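Local coordinates for AtFKBP42 (PDB 2F4E), which is a plant immunophilin that probably isomerises prolyl peptide bonds, modulates vacuolar uptake of MRP transporter substrates and regulates cell elongation and orientation, at residues P38-S42 with K53-K57; E58-P64 with A114-E120; Y67-H73 with Q93-L99; E120-V126 with L149-V155. All blocks are in the same frame, centred on the assembly; numbering follows the deposited sequence.

Contact 1: P38-S42 with K53-K57; sequences PKVDS and KQIIK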
loop_
_atom_site.group_PDB
_atom_site.type_symbol
_atom_site.label_atom_id
_atom_site.label_comp_id
_atom_site.label_asym_id
_atom_site.label_seq_id
_atom_site.Cartn_x
_atom_site.Cartn_y
_atom_site.Cartn_z
ATOM N N PRO A 38 6.958 8.960 7.069
ATOM C CA PRO A 38 6.225 9.908 7.926
ATOM C C PRO A 38 5.786 9.373 9.285
ATOM O O PRO A 38 5.253 8.270 9.392
ATOM C CB PRO A 38 5.030 10.322 7.064
ATOM C CG PRO A 38 4.848 9.108 6.109
ATOM C CD PRO A 38 6.275 8.781 5.773
ATOM N N LYS A 39 6.037 10.159 10.328
ATOM C CA LYS A 39 5.633 9.767 11.667
ATOM C C LYS A 39 4.162 10.119 11.748
ATOM O O LYS A 39 3.751 11.175 11.280
ATOM C CB LYS A 39 6.430 10.544 12.720
ATOM N N VAL A 40 3.368 9.209 12.295
ATOM C CA VAL A 40 1.935 9.417 12.459
ATOM C C VAL A 40 1.510 8.652 13.709
ATOM O O VAL A 40 1.423 7.417 13.705
ATOM C CB VAL A 40 1.152 8.917 11.239
ATOM C CG1 VAL A 40 -0.341 8.908 11.554
ATOM C CG2 VAL A 40 1.419 9.841 10.046
ATOM N N ASP A 41 1.248 9.408 14.773
ATOM C CA ASP A 41 0.872 8.845 16.064
ATOM C C ASP A 41 -0.476 8.132 16.151
ATOM O O ASP A 41 -0.551 7.015 16.668
ATOM C CB ASP A 41 0.974 9.933 17.131
ATOM C CG ASP A 41 2.339 10.612 17.119
ATOM O OD1 ASP A 41 3.338 9.898 16.843
ATOM O OD2 ASP A 41 2.412 11.836 17.384
ATOM N N SER A 42 -1.531 8.769 15.654
ATOM C CA SER A 42 -2.886 8.199 15.649
ATOM C C SER A 42 -2.920 6.673 15.523
ATOM O O SER A 42 -2.204 6.086 14.716
ATOM C CB SER A 42 -3.661 8.802 14.482
ATOM O OG SER A 42 -3.197 10.125 14.236
ATOM N N LYS A 53 -4.229 0.436 8.901
ATOM C CA LYS A 53 -3.958 1.721 8.247
ATOM C C LYS A 53 -4.095 2.979 9.101
ATOM O O LYS A 53 -4.890 3.043 10.031
ATOM C CB LYS A 53 -4.894 1.883 7.050
ATOM C CG LYS A 53 -4.738 3.194 6.295
ATOM C CD LYS A 53 -5.750 3.350 5.165
ATOM C CE LYS A 53 -7.151 3.529 5.695
ATOM N NZ LYS A 53 -8.125 3.693 4.601
ATOM N N GLN A 54 -3.315 3.989 8.745
ATOM C CA GLN A 54 -3.319 5.302 9.392
ATOM C C GLN A 54 -3.444 6.317 8.256
ATOM O O GLN A 54 -2.596 6.352 7.370
ATOM C CB GLN A 54 -1.998 5.569 10.102
ATOM C CG GLN A 54 -1.657 4.690 11.275
ATOM C CD GLN A 54 -0.377 5.154 11.959
ATOM O OE1 GLN A 54 0.708 5.112 11.379
ATOM N NE2 GLN A 54 -0.506 5.615 13.191
ATOM N N ILE A 55 -4.474 7.152 8.290
ATOM C CA ILE A 55 -4.677 8.147 7.241
ATOM C C ILE A 55 -3.868 9.415 7.486
ATOM O O ILE A 55 -3.876 9.978 8.581
ATOM C CB ILE A 55 -6.175 8.516 7.108
ATOM C CG1 ILE A 55 -6.957 7.300 6.612
ATOM C CG2 ILE A 55 -6.349 9.674 6.157
ATOM C CD1 ILE A 55 -8.472 7.504 6.592
ATOM N N ILE A 56 -3.165 9.854 6.449
ATOM C CA ILE A 56 -2.336 11.053 6.518
ATOM C C ILE A 56 -3.140 12.242 6.008
ATOM O O ILE A 56 -3.199 13.299 6.640
ATOM C CB ILE A 56 -1.081 10.903 5.626
ATOM C CG1 ILE A 56 -0.152 9.841 6.212
ATOM C CG2 ILE A 56 -0.386 12.264 5.448
ATOM C CD1 ILE A 56 1.123 9.625 5.416
ATOM N N LYS A 57 -3.739 12.051 4.836
ATOM C CA LYS A 57 -4.548 13.070 4.186
ATOM C C LYS A 57 -5.846 12.469 3.680
ATOM O O LYS A 57 -5.822 11.556 2.862
ATOM C CB LYS A 57 -3.777 13.667 3.006
ATOM C CG LYS A 57 -4.577 14.650 2.174
ATOM C CD LYS A 57 -3.756 15.145 1.016
ATOM C CE LYS A 57 -4.560 16.071 0.136
ATOM N NZ LYS A 57 -3.723 16.597 -0.988
#
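The side-chain nitrogen NE2 of Gln54 turns to two backbone carbonyls of the 38-42 loop. Its sound bond goes to Val40 O, 2.7 Å from NE2. The N-H direction is bent there, with an angle of 139°, and the donor sits above the plane of the Val40 carbonyl. Ser42 O lies 2.3 Å from NE2. That is too short for an ordinary hydrogen bond, so the details of this second grip are doubtful. The Gln54 chain is extended beyond CG, which carries the amide across to the loop. Val40 runs past it in the opposite direction, and its CG1 lies 3.7 Å from Gln54 NE2.

Gln54 belongs to strand 51-55, and its backbone pairs with Leu123 of strand 121-126. The 38-42 loop, which comes before strand 45-48, lies against this part of the sheet at the protein surface. Just after Gln54 and Ile55, Ile56 and Lys57 both face Arg121, a classic beta bulge, and the chain turns a corner. The Ile56 side chain reaches back to the loop with CG1 anti to the carbonyl carbon (chi1 -68°). The CG2 branch of Val40 lies 4.1 Å from Ile56 CG1. Pro38 also touches Leu123. Ile56 CD1 meets Pro38 CG at 3.8 Å, the two side chains crossing at about a right angle.

Contact 2: E58-P64 with A114-E120; sequences EGHGSKP and ASMKSGE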
loop_
_atom_site.group_PDB
_atom_site.type_symbol
_atom_site.label_atom_id
_atom_site.label_comp_id
_atom_site.label_asym_id
_atom_site.label_seq_id
_atom_site.Cartn_x
_atom_site.Cartn_y
_atom_site.Cartn_z
ATOM N N GLU A 58 -6.970 12.985 4.169
ATOM C CA GLU A 58 -8.291 12.524 3.752
ATOM C C GLU A 58 -8.471 12.795 2.266
ATOM O O GLU A 58 -7.937 13.762 1.730
ATOM C CB GLU A 58 -9.398 13.281 4.500
ATOM C CG GLU A 58 -9.506 13.024 5.993
ATOM C CD GLU A 58 -9.806 11.576 6.316
ATOM O OE1 GLU A 58 -10.725 10.992 5.686
ATOM O OE2 GLU A 58 -9.124 11.027 7.211
ATOM N N GLY A 59 -9.238 11.940 1.608
ATOM C CA GLY A 59 -9.495 12.124 0.195
ATOM C C GLY A 59 -10.968 12.435 -0.013
ATOM O O GLY A 59 -11.651 12.896 0.910
ATOM N N HIS A 60 -11.475 12.169 -1.212
ATOM C CA HIS A 60 -12.872 12.441 -1.504
ATOM C C HIS A 60 -13.497 11.346 -2.364
ATOM O O HIS A 60 -12.800 10.485 -2.905
ATOM C CB HIS A 60 -12.986 13.780 -2.224
ATOM C CG HIS A 60 -12.233 13.832 -3.520
ATOM N ND1 HIS A 60 -12.840 13.659 -4.742
ATOM C CD2 HIS A 60 -10.912 14.001 -3.769
ATOM C CE1 HIS A 60 -11.924 13.718 -5.702
ATOM N NE2 HIS A 60 -10.752 13.923 -5.137
ATOM N N GLY A 61 -14.817 11.382 -2.498
ATOM C CA GLY A 61 -15.484 10.388 -3.315
ATOM C C GLY A 61 -15.657 9.107 -2.546
ATOM O O GLY A 61 -15.312 9.039 -1.374
ATOM N N SER A 62 -16.188 8.087 -3.206
ATOM C CA SER A 62 -16.418 6.809 -2.555
ATOM C C SER A 62 -15.215 5.894 -2.691
ATOM O O SER A 62 -14.299 6.165 -3.471
ATOM C CB SER A 62 -17.653 6.128 -3.157
ATOM O OG SER A 62 -18.805 6.930 -2.971
ATOM N N LYS A 63 -15.218 4.824 -1.906
ATOM C CA LYS A 63 -14.156 3.838 -1.952
ATOM C C LYS A 63 -14.354 3.128 -3.278
ATOM O O LYS A 63 -15.455 3.148 -3.840
ATOM C CB LYS A 63 -14.299 2.856 -0.786
ATOM C CG LYS A 63 -13.750 3.399 0.528
ATOM C CD LYS A 63 -14.461 2.842 1.747
ATOM C CE LYS A 63 -14.219 1.354 1.942
ATOM N NZ LYS A 63 -14.839 0.888 3.240
ATOM N N PRO A 64 -13.299 2.497 -3.805
ATOM C CA PRO A 64 -13.419 1.796 -5.082
ATOM C C PRO A 64 -14.183 0.500 -4.937
ATOM O O PRO A 64 -14.312 -0.028 -3.836
ATOM C CB PRO A 64 -11.973 1.546 -5.468
ATOM C CG PRO A 64 -11.348 1.266 -4.123
ATOM C CD PRO A 64 -11.936 2.362 -3.261
ATOM N N ALA A 114 -7.994 -0.714 -1.261
ATOM C CA ALA A 114 -9.430 -0.938 -1.358
ATOM C C ALA A 114 -10.206 -0.142 -0.318
ATOM O O ALA A 114 -11.413 0.037 -0.454
ATOM C CB ALA A 114 -9.745 -2.441 -1.212
ATOM N N SER A 115 -9.518 0.342 0.711
ATOM C CA SER A 115 -10.177 1.087 1.779
ATOM C C SER A 115 -9.963 2.583 1.639
ATOM O O SER A 115 -10.425 3.362 2.464
ATOM C CB SER A 115 -9.633 0.634 3.135
ATOM O OG SER A 115 -8.426 1.311 3.439
ATOM N N MET A 116 -9.270 2.986 0.587
ATOM C CA MET A 116 -8.971 4.390 0.387
ATOM C C MET A 116 -9.868 5.125 -0.602
ATOM O O MET A 116 -10.482 4.532 -1.492
ATOM C CB MET A 116 -7.506 4.535 -0.045
ATOM C CG MET A 116 -6.499 4.046 0.979
ATOM S SD MET A 116 -4.808 4.065 0.381
ATOM C CE MET A 116 -4.329 5.694 0.807
ATOM N N LYS A 117 -9.928 6.438 -0.430
ATOM C CA LYS A 117 -10.709 7.301 -1.300
ATOM C C LYS A 117 -9.697 7.898 -2.251
ATOM O O LYS A 117 -8.499 7.758 -2.042
ATOM C CB LYS A 117 -11.378 8.427 -0.514
ATOM C CG LYS A 117 -12.419 7.957 0.468
ATOM C CD LYS A 117 -13.198 9.124 1.060
ATOM C CE LYS A 117 -14.301 8.611 1.957
ATOM N NZ LYS A 117 -15.173 7.666 1.202
ATOM N N SER A 118 -10.171 8.565 -3.291
ATOM C CA SER A 118 -9.276 9.165 -4.265
ATOM C C SER A 118 -8.581 10.375 -3.677
ATOM O O SER A 118 -9.224 11.215 -3.042
ATOM C CB SER A 118 -10.054 9.587 -5.508
ATOM O OG SER A 118 -9.186 10.245 -6.417
ATOM N N GLY A 119 -7.271 10.461 -3.895
ATOM C CA GLY A 119 -6.506 11.578 -3.374
ATOM C C GLY A 119 -6.065 11.361 -1.940
ATOM O O GLY A 119 -5.367 12.197 -1.355
ATOM N N GLU A 120 -6.469 10.238 -1.357
ATOM C CA GLU A 120 -6.080 9.956 0.015
ATOM C C GLU A 120 -4.627 9.498 0.093
ATOM O O GLU A 120 -4.098 8.871 -0.825
ATOM C CB GLU A 120 -6.980 8.879 0.619
ATOM C CG GLU A 120 -6.749 8.655 2.085
ATOM C CD GLU A 120 -7.666 7.606 2.676
ATOM O OE1 GLU A 120 -8.909 7.715 2.498
ATOM O OE2 GLU A 120 -7.128 6.681 3.325
#
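Lys117 meets Gly61 through a side chain that leaves beside its own backbone N (chi1 -65°), runs extended, then bends at its last torsion (chi4 -55°). The bend brings NZ to Gly61 O at 2.9 Å, in the carbonyl plane. Lys117 CD lies 3.2 Å from the same Gly61 O, so the chain lies against the carbonyl before its end binds it. The backbones are joined by a single antiparallel bridge. His60 N donates to Ser118 O at 3.1 Å, and the return bond from Ser118 N to His60 O is weak.

Lys117 to Glu120 form a type II beta turn. Gly119 is its third residue, with a positive phi (85°) at which a CB would press on the preceding carbonyl oxygen. Gly59 CA comes within 3.4 Å of Ser118 O; a CB here would clash with that oxygen and with Glu120 N. Further along, Pro64 CD rests 3.2 Å from Met116 O. Lys63 lays its aliphatic chain along the carbonyls of Ala114 and Ser115.

The 114-120 segment leads from helix 107-113 into strand 121-126, and Ser115 OG bonds back to Gly112 O of that helix. Met116 packs on Val153 and Val155 of strand 149-158, while Glu120 touches Ile55 of strand 51-55.

Contact 3: Y67-H73 with Q93-L99; sequences YSTCFLH and QPIELVL
Glu96 CB lies 3.8 Å from Phe71 CE1, the first of several contacts along this glutamate. CG stands anti to the backbone N (chi1 178°), and the chain stays extended beside the phenylalanine. CG comes to 3.7 Å from Thr69 CG2. CD lies 3.9 Å from Phe71 CZ, and OE1 is 3.5 Å from Phe71 CE1. OE2 turns to the methyl of Thr69. The side chains of Glu96 and Phe71 lie side by side and point the same way; ring and carboxylate planes are 62° apart.

The other face of the two strands carries Cys70, Leu72, Ile95 and Leu97. Leu72 CG packs on Ile95 CG1, and its CD2 on Leu97 CD2. Just beyond the strand, Leu99 CD1 touches Cys70 SG. Cys70-Leu97 and Leu72-Ile95 are the hydrogen-bonded pairs, each with both backbone bonds made. Leu99 N adds a bond to Ser68 O.

At the far end Pro94 CB sits over one face of the His73 ring, a CH-pi contact 3.7 Å from the ring centroid. His73 ND1 is hydrogen-bonded to Thr88 OG1, and the ring also stacks with Trp89. With an alanine here the ring is gone, which is likely to leave Pro94 CB with no face to lie on, Trp89 without its stacking partner and Thr88 OG1 without its bond.

Leu72 and Leu97 both pack on Val113, and Leu99 on Ala110, of helix 107-113. A curved antiparallel sheet packed on one short helix is the hallmark of the FKBP fold.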
loop_
_atom_site.group_PDB
_atom_site.type_symbol
_atom_site.label_atom_id
_atom_site.label_comp_id
_atom_site.label_asym_id
_atom_site.label_seq_id
_atom_site.Cartn_x
_atom_site.Cartn_y
_atom_site.Cartn_z
ATOM N N TYR A 67 -12.421 -5.138 -8.221
ATOM C CA TYR A 67 -12.052 -5.202 -9.634
ATOM C C TYR A 67 -11.781 -3.835 -10.278
ATOM O O TYR A 67 -11.531 -3.739 -11.479
ATOM C CB TYR A 67 -13.145 -5.949 -10.412
ATOM C CG TYR A 67 -13.581 -7.254 -9.755
ATOM C CD1 TYR A 67 -12.699 -7.978 -8.943
ATOM C CD2 TYR A 67 -14.861 -7.783 -9.974
ATOM C CE1 TYR A 67 -13.068 -9.193 -8.362
ATOM C CE2 TYR A 67 -15.251 -9.015 -9.393
ATOM C CZ TYR A 67 -14.343 -9.705 -8.590
ATOM O OH TYR A 67 -14.681 -10.901 -8.002
ATOM N N SER A 68 -11.828 -2.783 -9.474
ATOM C CA SER A 68 -11.564 -1.430 -9.953
ATOM C C SER A 68 -10.089 -1.203 -10.324
ATOM O O SER A 68 -9.182 -1.805 -9.755
ATOM C CB SER A 68 -11.969 -0.419 -8.879
ATOM O OG SER A 68 -11.634 0.905 -9.261
ATOM N N THR A 69 -9.856 -0.330 -11.294
ATOM C CA THR A 69 -8.498 0.013 -11.700
ATOM C C THR A 69 -8.056 1.208 -10.854
ATOM O O THR A 69 -8.741 2.237 -10.783
ATOM C CB THR A 69 -8.433 0.391 -13.190
ATOM O OG1 THR A 69 -8.701 -0.773 -13.978
ATOM C CG2 THR A 69 -7.062 0.925 -13.549
ATOM N N CYS A 70 -6.908 1.068 -10.212
ATOM C CA CYS A 70 -6.393 2.124 -9.361
ATOM C C CYS A 70 -5.029 2.625 -9.815
ATOM O O CYS A 70 -4.137 1.852 -10.160
ATOM C CB CYS A 70 -6.293 1.614 -7.924
ATOM S SG CYS A 70 -7.688 0.565 -7.394
ATOM N N PHE A 71 -4.884 3.940 -9.809
ATOM C CA PHE A 71 -3.625 4.572 -10.164
ATOM C C PHE A 71 -3.102 5.149 -8.867
ATOM O O PHE A 71 -3.819 5.877 -8.175
ATOM C CB PHE A 71 -3.866 5.648 -11.215
ATOM C CG PHE A 71 -4.148 5.082 -12.570
ATOM C CD1 PHE A 71 -3.115 4.563 -13.346
ATOM C CD2 PHE A 71 -5.450 4.991 -13.039
ATOM C CE1 PHE A 71 -3.379 3.956 -14.576
ATOM C CE2 PHE A 71 -5.723 4.387 -14.262
ATOM C CZ PHE A 71 -4.688 3.867 -15.032
ATOM N N LEU A 72 -1.863 4.805 -8.523
ATOM C CA LEU A 72 -1.305 5.276 -7.267
ATOM C C LEU A 72 0.214 5.404 -7.196
ATOM O O LEU A 72 0.956 4.801 -7.976
ATOM C CB LEU A 72 -1.783 4.354 -6.140
ATOM C CG LEU A 72 -1.211 2.932 -6.195
ATOM C CD1 LEU A 72 -0.195 2.751 -5.104
ATOM C CD2 LEU A 72 -2.319 1.925 -6.041
ATOM N N HIS A 73 0.648 6.218 -6.242
ATOM C CA HIS A 73 2.058 6.440 -5.958
ATOM C C HIS A 73 2.296 5.786 -4.600
ATOM O O HIS A 73 1.380 5.702 -3.786
ATOM C CB HIS A 73 2.364 7.929 -5.832
ATOM C CG HIS A 73 2.764 8.585 -7.107
ATOM N ND1 HIS A 73 3.757 8.075 -7.930
ATOM C CD2 HIS A 73 2.367 9.738 -7.689
ATOM C CE1 HIS A 73 3.943 8.883 -8.947
ATOM N NE2 HIS A 73 3.109 9.909 -8.827
ATOM N N GLN A 93 6.963 7.312 -11.692
ATOM C CA GLN A 93 6.208 6.285 -12.394
ATOM C C GLN A 93 5.117 5.646 -11.536
ATOM O O GLN A 93 5.308 4.567 -10.976
ATOM C CB GLN A 93 7.168 5.197 -12.897
ATOM C CG GLN A 93 6.503 4.094 -13.742
ATOM C CD GLN A 93 6.084 4.574 -15.126
ATOM O OE1 GLN A 93 6.929 4.841 -15.981
ATOM N NE2 GLN A 93 4.768 4.695 -15.347
ATOM N N PRO A 94 3.948 6.298 -11.427
ATOM C CA PRO A 94 2.893 5.695 -10.611
ATOM C C PRO A 94 2.476 4.359 -11.212
ATOM O O PRO A 94 2.751 4.093 -12.380
ATOM C CB PRO A 94 1.784 6.743 -10.655
ATOM C CG PRO A 94 1.954 7.351 -11.990
ATOM C CD PRO A 94 3.461 7.511 -12.106
ATOM N N ILE A 95 1.839 3.507 -10.420
ATOM C CA ILE A 95 1.433 2.216 -10.946
ATOM C C ILE A 95 -0.057 2.086 -11.137
ATOM O O ILE A 95 -0.848 2.895 -10.649
ATOM C CB ILE A 95 1.888 1.040 -10.044
ATOM C CG1 ILE A 95 1.302 1.194 -8.638
ATOM C CG2 ILE A 95 3.407 0.973 -10.011
ATOM C CD1 ILE A 95 1.328 -0.081 -7.815
ATOM N N GLU A 96 -0.424 1.054 -11.879
ATOM C CA GLU A 96 -1.815 0.739 -12.142
ATOM C C GLU A 96 -2.048 -0.577 -11.434
ATOM O O GLU A 96 -1.425 -1.577 -11.762
ATOM C CB GLU A 96 -2.054 0.561 -13.636
ATOM C CG GLU A 96 -3.475 0.183 -14.001
ATOM C CD GLU A 96 -3.690 0.131 -15.504
ATOM O OE1 GLU A 96 -3.055 0.937 -16.219
ATOM O OE2 GLU A 96 -4.481 -0.718 -15.969
ATOM N N LEU A 97 -2.934 -0.566 -10.454
ATOM C CA LEU A 97 -3.240 -1.758 -9.684
ATOM C C LEU A 97 -4.697 -2.154 -9.895
ATOM O O LEU A 97 -5.610 -1.400 -9.541
ATOM C CB LEU A 97 -2.997 -1.472 -8.204
ATOM C CG LEU A 97 -3.267 -2.600 -7.206
ATOM C CD1 LEU A 97 -2.171 -3.644 -7.299
ATOM C CD2 LEU A 97 -3.305 -2.029 -5.805
ATOM N N VAL A 98 -4.918 -3.328 -10.476
ATOM C CA VAL A 98 -6.283 -3.793 -10.697
ATOM C C VAL A 98 -6.684 -4.691 -9.530
ATOM O O VAL A 98 -6.204 -5.817 -9.397
ATOM C CB VAL A 98 -6.421 -4.573 -12.032
ATOM C CG1 VAL A 98 -7.841 -5.072 -12.206
ATOM C CG2 VAL A 98 -6.048 -3.673 -13.202
ATOM N N LEU A 99 -7.539 -4.165 -8.665
ATOM C CA LEU A 99 -8.013 -4.905 -7.507
ATOM C C LEU A 99 -8.602 -6.252 -7.916
ATOM O O LEU A 99 -9.475 -6.320 -8.787
ATOM C CB LEU A 99 -9.064 -4.075 -6.782
ATOM C CG LEU A 99 -8.469 -2.820 -6.148
ATOM C CD1 LEU A 99 -9.562 -1.808 -5.791
ATOM C CD2 LEU A 99 -7.685 -3.232 -4.928
#

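Contact 4: E120-V126 with L149-V155; sequences ERALVHV and LLYEVEV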
loop_
_atom_site.group_PDB
_atom_site.type_symbol
_atom_site.label_atom_id
_atom_site.label_comp_id
_atom_site.label_asym_id
_atom_site.label_seq_id
_atom_site.Cartn_x
_atom_site.Cartn_y
_atom_site.Cartn_z
ATOM N N GLU A 120 -6.469 10.238 -1.357
ATOM C CA GLU A 120 -6.080 9.956 0.015
ATOM C C GLU A 120 -4.627 9.498 0.093
ATOM O O GLU A 120 -4.098 8.871 -0.825
ATOM C CB GLU A 120 -6.980 8.879 0.619
ATOM C CG GLU A 120 -6.749 8.655 2.085
ATOM C CD GLU A 120 -7.666 7.606 2.676
ATOM O OE1 GLU A 120 -8.909 7.715 2.498
ATOM O OE2 GLU A 120 -7.128 6.681 3.325
ATOM N N ARG A 121 -3.989 9.814 1.209
ATOM C CA ARG A 121 -2.607 9.438 1.441
ATOM C C ARG A 121 -2.579 8.777 2.813
ATOM O O ARG A 121 -3.048 9.362 3.787
ATOM C CB ARG A 121 -1.738 10.690 1.424
ATOM C CG ARG A 121 -0.256 10.434 1.308
ATOM C CD ARG A 121 0.426 11.671 0.728
ATOM N NE ARG A 121 1.860 11.469 0.524
ATOM C CZ ARG A 121 2.647 12.293 -0.172
ATOM N NH1 ARG A 121 2.137 13.378 -0.751
ATOM N NH2 ARG A 121 3.958 12.064 -0.247
ATOM N N ALA A 122 -2.050 7.560 2.890
ATOM C CA ALA A 122 -2.011 6.850 4.159
ATOM C C ALA A 122 -0.855 5.891 4.306
ATOM O O ALA A 122 -0.151 5.582 3.345
ATOM C CB ALA A 122 -3.302 6.091 4.358
ATOM N N LEU A 123 -0.664 5.431 5.535
ATOM C CA LEU A 123 0.378 4.463 5.844
ATOM C C LEU A 123 -0.310 3.112 5.919
ATOM O O LEU A 123 -1.389 2.993 6.500
ATOM C CB LEU A 123 1.019 4.775 7.190
ATOM C CG LEU A 123 1.821 6.072 7.329
ATOM C CD1 LEU A 123 2.446 6.119 8.735
ATOM C CD2 LEU A 123 2.911 6.145 6.247
ATOM N N VAL A 124 0.291 2.098 5.313
ATOM C CA VAL A 124 -0.306 0.778 5.343
ATOM C C VAL A 124 0.690 -0.230 5.897
ATOM O O VAL A 124 1.775 -0.447 5.338
ATOM C CB VAL A 124 -0.783 0.326 3.934
ATOM C CG1 VAL A 124 -1.573 -0.957 4.052
ATOM C CG2 VAL A 124 -1.622 1.406 3.281
ATOM N N HIS A 125 0.295 -0.836 7.009
ATOM C CA HIS A 125 1.100 -1.822 7.699
ATOM C C HIS A 125 0.659 -3.184 7.233
ATOM O O HIS A 125 -0.476 -3.595 7.459
ATOM C CB HIS A 125 0.905 -1.660 9.200
ATOM C CG HIS A 125 1.252 -0.298 9.689
ATOM N ND1 HIS A 125 2.550 0.088 9.973
ATOM C CD2 HIS A 125 0.489 0.798 9.903
ATOM C CE1 HIS A 125 2.563 1.349 10.338
ATOM N NE2 HIS A 125 1.319 1.810 10.306
ATOM N N VAL A 126 1.577 -3.887 6.587
ATOM C CA VAL A 126 1.280 -5.191 6.031
ATOM C C VAL A 126 2.124 -6.341 6.558
ATOM O O VAL A 126 3.354 -6.308 6.500
ATOM C CB VAL A 126 1.433 -5.147 4.503
ATOM C CG1 VAL A 126 1.073 -6.495 3.906
ATOM C CG2 VAL A 126 0.582 -4.023 3.936
ATOM N N LEU A 149 6.069 -5.144 6.269
ATOM C CA LEU A 149 6.312 -3.948 5.493
ATOM C C LEU A 149 5.471 -2.750 5.884
ATOM O O LEU A 149 4.448 -2.864 6.574
ATOM C CB LEU A 149 6.061 -4.249 4.021
ATOM C CG LEU A 149 6.764 -5.450 3.392
ATOM C CD1 LEU A 149 6.398 -5.492 1.923
ATOM C CD2 LEU A 149 8.269 -5.329 3.560
ATOM N N LEU A 150 5.922 -1.594 5.414
ATOM C CA LEU A 150 5.235 -0.338 5.631
ATOM C C LEU A 150 5.071 0.290 4.257
ATOM O O LEU A 150 5.982 0.243 3.426
ATOM C CB LEU A 150 6.052 0.611 6.507
ATOM C CG LEU A 150 5.398 1.992 6.664
ATOM C CD1 LEU A 150 4.180 1.855 7.530
ATOM C CD2 LEU A 150 6.347 2.987 7.282
ATOM N N TYR A 151 3.905 0.865 4.017
ATOM C CA TYR A 151 3.641 1.529 2.754
ATOM C C TYR A 151 3.092 2.917 3.009
ATOM O O TYR A 151 2.332 3.143 3.942
ATOM C CB TYR A 151 2.610 0.774 1.921
ATOM C CG TYR A 151 3.016 -0.585 1.415
ATOM C CD1 TYR A 151 3.860 -0.727 0.319
ATOM C CD2 TYR A 151 2.483 -1.733 1.989
ATOM C CE1 TYR A 151 4.145 -1.992 -0.199
ATOM C CE2 TYR A 151 2.758 -2.988 1.486
ATOM C CZ TYR A 151 3.582 -3.114 0.404
ATOM O OH TYR A 151 3.821 -4.374 -0.061
ATOM N N GLU A 152 3.509 3.850 2.173
ATOM C CA GLU A 152 3.024 5.208 2.246
ATOM C C GLU A 152 2.406 5.307 0.868
ATOM O O GLU A 152 3.112 5.484 -0.129
ATOM C CB GLU A 152 4.170 6.206 2.392
ATOM C CG GLU A 152 3.686 7.638 2.555
ATOM C CD GLU A 152 4.774 8.688 2.338
ATOM O OE1 GLU A 152 5.959 8.343 2.186
ATOM O OE2 GLU A 152 4.430 9.890 2.329
ATOM N N VAL A 153 1.092 5.156 0.805
ATOM C CA VAL A 153 0.414 5.197 -0.479
ATOM C C VAL A 153 -0.575 6.337 -0.708
ATOM O O VAL A 153 -1.333 6.722 0.178
ATOM C CB VAL A 153 -0.311 3.856 -0.752
ATOM C CG1 VAL A 153 -1.200 3.500 0.425
ATOM C CG2 VAL A 153 -1.137 3.958 -2.019
ATOM N N GLU A 154 -0.547 6.879 -1.918
ATOM C CA GLU A 154 -1.461 7.937 -2.292
ATOM C C GLU A 154 -2.161 7.524 -3.578
ATOM O O GLU A 154 -1.520 7.326 -4.615
ATOM C CB GLU A 154 -0.736 9.272 -2.495
ATOM C CG GLU A 154 -1.693 10.353 -2.957
ATOM C CD GLU A 154 -1.070 11.728 -3.023
ATOM O OE1 GLU A 154 0.050 11.908 -2.504
ATOM O OE2 GLU A 154 -1.716 12.625 -3.604
ATOM N N VAL A 155 -3.479 7.393 -3.492
ATOM C CA VAL A 155 -4.286 6.993 -4.628
ATOM C C VAL A 155 -4.581 8.163 -5.560
ATOM O O VAL A 155 -5.208 9.142 -5.174
ATOM C CB VAL A 155 -5.632 6.378 -4.164
ATOM C CG1 VAL A 155 -6.405 5.859 -5.349
ATOM C CG2 VAL A 155 -5.386 5.264 -3.162
#
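Val124 and Tyr151 form one of the hydrogen-bonded pairs in this antiparallel ladder, which lies near the centre of the FKBP fold. Ala122-Val153 and Val126-Leu149 are the other two, each pair closed by two backbone bonds. The ladder extends past the strand start, where Val155 N bonds to Glu120 O. In the non-hydrogen-bonded pairs CA-H groups point at carbonyls, as Leu123 CA does at Tyr151 O, 3.0 Å away.

The charged contacts gather on the face of Arg121, Glu152 and Glu154. The extended Arg121 chain sends NH1 to Glu154 OE1, a salt bridge of 3.1 Å. NH2 makes a salt bridge with Glu152 OE2, 3.4 Å away at the guanidinium edge; its hydrogen bond is weak. Glu152 OE1 has a further partner in Arg75. A methionine in place of Arg121 would probably cost both carboxylates their shared guanidinium, with Glu152 keeping Arg75.

On this face Leu150 CD1 also meets His125 CE1. Further apolar contacts line the face of Val124, Tyr151 and Val153. With chi1 at 52°, Val153 CG1 lies between its backbone N and carbonyl carbon, and it meets Val124 CG2 at 3.6 Å. Val126 CG2 touches the tyrosine ring in its plane, 3.4 Å from Tyr151 CE2.

In the fold
Along the chain contact 1 closes first. Contact 2 then opens and spans contact 3, and contact 4 follows, sharing Glu120 with contact 2. Contacts 1, 3 and 4 reach the same antiparallel sheet. Contact 4 lies nearest the middle, its centre about 4 Å from that of the chain. The centres of contacts 1 and 4 are about 9 Å apart, those of contacts 3 and 4 about 13 Å. Contacts 1 and 3, about 21 Å apart between centres, lie on opposite sides of the chain's centre and do not touch. The loops of contact 2 touch all three others. Strands 121-126 and 149-158 each border an earlier strand, 51-55 and 69-78, so early and late parts of the chain share one sheet of a compact FKBP domain.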